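Local coordinates for protein isomaltodextranase (PDB 5AWO) that hydrolyses alpha-1,6-glucosidic linkages in dextran-like polysaccharides, releasing isomaltose units successively from the non-reducing chain ends, at residues Arg145-Val155 and Trp171-Tyr182. Numbering follows the deposited sequence.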
# COMPACT_ATOMS: atom_id res chain seq x y z
N ARG A 145 -6.25 4.30 -33.44
CA ARG A 145 -6.78 5.60 -33.85
C ARG A 145 -5.83 6.24 -34.85
O ARG A 145 -5.15 7.23 -34.55
CB ARG A 145 -7.03 6.51 -32.64
CG ARG A 145 -8.16 6.06 -31.73
CD ARG A 145 -9.52 6.10 -32.39
NE ARG A 145 -9.82 7.44 -32.88
CZ ARG A 145 -10.44 8.39 -32.18
NH1 ARG A 145 -10.86 8.19 -30.92
NH2 ARG A 145 -10.66 9.57 -32.74
N PRO A 146 -5.77 5.66 -36.07
CA PRO A 146 -4.87 6.19 -37.12
C PRO A 146 -5.20 7.62 -37.52
O PRO A 146 -4.37 8.28 -38.14
CB PRO A 146 -5.07 5.19 -38.27
CG PRO A 146 -6.45 4.67 -38.05
CD PRO A 146 -6.55 4.51 -36.55
N ASP A 147 -6.39 8.10 -37.15
CA ASP A 147 -6.79 9.48 -37.36
C ASP A 147 -6.14 10.49 -36.40
O ASP A 147 -6.31 11.69 -36.58
CB ASP A 147 -8.31 9.60 -37.31
CG ASP A 147 -8.90 9.15 -35.95
OD1 ASP A 147 -8.44 8.13 -35.40
OD2 ASP A 147 -9.85 9.80 -35.45
N VAL A 148 -5.48 10.02 -35.35
CA VAL A 148 -4.88 10.92 -34.35
C VAL A 148 -3.37 10.74 -34.37
O VAL A 148 -2.85 9.70 -33.96
CB VAL A 148 -5.42 10.66 -32.94
CG1 VAL A 148 -4.85 11.67 -31.94
CG2 VAL A 148 -6.94 10.73 -32.92
N LYS A 149 -2.63 11.74 -34.84
CA LYS A 149 -1.17 11.72 -34.74
C LYS A 149 -0.80 11.92 -33.27
O LYS A 149 -1.53 12.57 -32.53
CB LYS A 149 -0.57 12.85 -35.56
CG LYS A 149 -0.78 12.69 -37.07
CD LYS A 149 -0.34 13.93 -37.83
CE LYS A 149 -1.12 15.17 -37.40
NZ LYS A 149 -2.60 15.03 -37.56
N ILE A 150 0.34 11.40 -32.87
CA ILE A 150 0.84 11.66 -31.51
C ILE A 150 0.94 13.17 -31.28
O ILE A 150 0.63 13.67 -30.20
CB ILE A 150 2.14 10.91 -31.25
CG1 ILE A 150 1.94 9.40 -31.39
CG2 ILE A 150 2.67 11.23 -29.85
CD1 ILE A 150 0.78 8.84 -30.61
N ALA A 151 1.29 13.91 -32.35
CA ALA A 151 1.34 15.37 -32.32
C ALA A 151 0.03 16.04 -31.90
O ALA A 151 0.05 17.15 -31.36
CB ALA A 151 1.75 15.90 -33.68
N ASP A 152 -1.10 15.37 -32.15
CA ASP A 152 -2.44 15.87 -31.89
C ASP A 152 -2.88 15.67 -30.42
O ASP A 152 -4.00 15.99 -30.06
CB ASP A 152 -3.47 15.16 -32.82
CG ASP A 152 -3.22 15.40 -34.32
OD1 ASP A 152 -2.70 16.46 -34.70
OD2 ASP A 152 -3.54 14.50 -35.14
N LEU A 153 -2.00 15.14 -29.57
CA LEU A 153 -2.32 14.84 -28.17
C LEU A 153 -1.88 15.89 -27.16
O LEU A 153 -2.16 15.75 -25.97
CB LEU A 153 -1.64 13.52 -27.78
CG LEU A 153 -2.19 12.28 -28.49
CD1 LEU A 153 -1.36 11.07 -28.06
CD2 LEU A 153 -3.66 12.06 -28.24
N VAL A 154 -1.15 16.91 -27.60
CA VAL A 154 -0.51 17.84 -26.67
C VAL A 154 -0.87 19.31 -26.93
O VAL A 154 -1.16 19.71 -28.06
CB VAL A 154 1.01 17.66 -26.69
CG1 VAL A 154 1.34 16.21 -26.35
CG2 VAL A 154 1.65 18.08 -28.00
N VAL A 155 -0.82 20.10 -25.87
CA VAL A 155 -0.91 21.57 -25.98
C VAL A 155 0.49 22.10 -26.25
O VAL A 155 1.44 21.72 -25.59
CB VAL A 155 -1.50 22.17 -24.70
CG1 VAL A 155 -1.46 23.70 -24.76
CG2 VAL A 155 -2.92 21.68 -24.51
N TRP A 171 3.23 16.86 -21.20
CA TRP A 171 2.09 16.27 -20.54
C TRP A 171 0.95 16.14 -21.55
O TRP A 171 0.65 17.08 -22.29
CB TRP A 171 1.61 17.13 -19.37
CG TRP A 171 2.42 17.04 -18.11
CD1 TRP A 171 2.98 18.08 -17.43
CD2 TRP A 171 2.68 15.87 -17.32
NE1 TRP A 171 3.60 17.63 -16.31
CE2 TRP A 171 3.43 16.28 -16.20
CE3 TRP A 171 2.35 14.52 -17.45
CZ2 TRP A 171 3.86 15.38 -15.21
CZ3 TRP A 171 2.77 13.62 -16.47
CH2 TRP A 171 3.53 14.06 -15.37
N LEU A 172 0.35 14.97 -21.58
CA LEU A 172 -0.82 14.70 -22.42
C LEU A 172 -1.96 15.61 -22.09
O LEU A 172 -2.21 15.89 -20.95
CB LEU A 172 -1.25 13.24 -22.18
CG LEU A 172 -2.58 12.81 -22.80
CD1 LEU A 172 -2.41 12.77 -24.29
CD2 LEU A 172 -3.00 11.46 -22.25
N ASP A 173 -2.67 16.08 -23.13
CA ASP A 173 -3.94 16.77 -22.95
C ASP A 173 -5.08 15.76 -23.04
O ASP A 173 -5.46 15.32 -24.13
CB ASP A 173 -4.11 17.86 -24.00
CG ASP A 173 -5.41 18.63 -23.82
OD1 ASP A 173 -6.22 18.33 -22.92
OD2 ASP A 173 -5.60 19.56 -24.62
N VAL A 174 -5.62 15.39 -21.89
CA VAL A 174 -6.66 14.36 -21.82
C VAL A 174 -7.99 14.77 -22.47
O VAL A 174 -8.88 13.93 -22.63
CB VAL A 174 -6.90 13.82 -20.38
CG1 VAL A 174 -5.62 13.26 -19.80
CG2 VAL A 174 -7.50 14.89 -19.48
N THR A 175 -8.13 16.04 -22.82
CA THR A 175 -9.33 16.51 -23.54
C THR A 175 -9.22 16.30 -25.05
O THR A 175 -10.21 16.52 -25.77
CB THR A 175 -9.63 18.00 -23.23
OG1 THR A 175 -8.70 18.85 -23.89
CG2 THR A 175 -9.63 18.27 -21.73
N LYS A 176 -8.06 15.90 -25.56
CA LYS A 176 -7.88 15.70 -27.01
C LYS A 176 -8.43 14.37 -27.47
O LYS A 176 -8.33 13.35 -26.77
CB LYS A 176 -6.40 15.74 -27.37
CG LYS A 176 -5.76 17.11 -27.22
CD LYS A 176 -6.11 18.01 -28.39
CE LYS A 176 -5.23 19.26 -28.43
NZ LYS A 176 -5.59 20.23 -27.36
N SER A 177 -8.98 14.33 -28.69
CA SER A 177 -9.40 13.05 -29.24
C SER A 177 -8.21 12.11 -29.31
O SER A 177 -7.11 12.52 -29.68
CB SER A 177 -10.00 13.23 -30.63
OG SER A 177 -10.69 12.07 -31.03
N GLY A 178 -8.43 10.86 -28.93
CA GLY A 178 -7.38 9.85 -28.95
C GLY A 178 -6.66 9.67 -27.61
O GLY A 178 -5.90 8.71 -27.46
N ALA A 179 -6.91 10.56 -26.65
CA ALA A 179 -6.16 10.53 -25.39
C ALA A 179 -6.38 9.23 -24.63
O ALA A 179 -5.40 8.61 -24.15
CB ALA A 179 -6.54 11.70 -24.53
N LYS A 180 -7.62 8.79 -24.49
CA LYS A 180 -7.88 7.56 -23.75
C LYS A 180 -7.18 6.37 -24.38
O LYS A 180 -6.56 5.54 -23.70
CB LYS A 180 -9.39 7.29 -23.61
CG LYS A 180 -9.74 6.06 -22.77
CD LYS A 180 -11.26 5.91 -22.55
CE LYS A 180 -11.64 4.68 -21.73
NZ LYS A 180 -13.11 4.72 -21.40
N GLU A 181 -7.29 6.25 -25.70
CA GLU A 181 -6.67 5.14 -26.40
C GLU A 181 -5.15 5.17 -26.22
O GLU A 181 -4.53 4.13 -26.09
CB GLU A 181 -7.04 5.19 -27.90
CG GLU A 181 -8.51 4.89 -28.21
CD GLU A 181 -9.40 6.11 -28.28
OE1 GLU A 181 -9.08 7.18 -27.72
OE2 GLU A 181 -10.50 5.98 -28.93
N TYR A 182 -4.57 6.36 -26.25
CA TYR A 182 -3.12 6.50 -26.03
C TYR A 182 -2.73 6.03 -24.62
O TYR A 182 -1.87 5.17 -24.48
CB TYR A 182 -2.69 7.94 -26.25
CG TYR A 182 -1.24 8.16 -25.91
CD1 TYR A 182 -0.24 7.96 -26.85
CD2 TYR A 182 -0.87 8.57 -24.64
CE1 TYR A 182 1.10 8.18 -26.55
CE2 TYR A 182 0.47 8.80 -24.32
CZ TYR A 182 1.44 8.58 -25.27
OH TYR A 182 2.79 8.84 -25.00
O HOH W 1 -6.52 14.79 -31.12
O HOH W 2 -0.91 19.12 -23.20
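Leu153 sends its two methyls to different parts of 171-182: CD1 sits over one face of the Tyr182 ring, 3.5 Å from Tyr182 CD1, whereas CD2 rests on the Gly178 backbone. Ile150 CD1 also reaches this ring, and the Tyr182 hydroxyl is held outside the contact by a hydrogen bond to the carbonyl of Trp129. Val148 brings CG1 to 3.3 Å from Ser177 O, and its CG2 packs near CA of Gly178, the N-cap residue.

Beside this apolar patch, Arg145 is bent at chi2 and chi3 (-66° and -57°), which folds its guanidinium back toward the helix start. Asp147 is gripped side-on, its OD1 accepting from Arg145 NE and its OD2 from Arg145 NH2, each through a syn lone pair. Arg145 NH1 donates to Glu181 OE2 at 3.0 Å; the acceptor lies in the guanidinium plane but is met from above its own carboxylate plane. Arg145 NH2 additionally reaches Ser177 OG at 3.0 Å, tilted from the plane. The in-plane bonds to Asp147 and Glu181, with this tilted one, probably hold the guanidinium's orientation.

At the other end, Asp173 N donates to Leu153 O (2.9 Å, 164°). Thr175 N closes an Asx turn on Asp173 OD1, and Thr175 OG1 adds a second bond, while Asp173 OD2 receives Lys176 NZ at 2.8 Å and touches Val155 CG2. Water joins Asp152 O to Ser177 O.

These bonds tie 145-155, part of the long loop region after barrel strand 120-124, to the start of helix 179-192, which leads to strand 197-200: a beta-alpha connection of the GH27 TIM barrel.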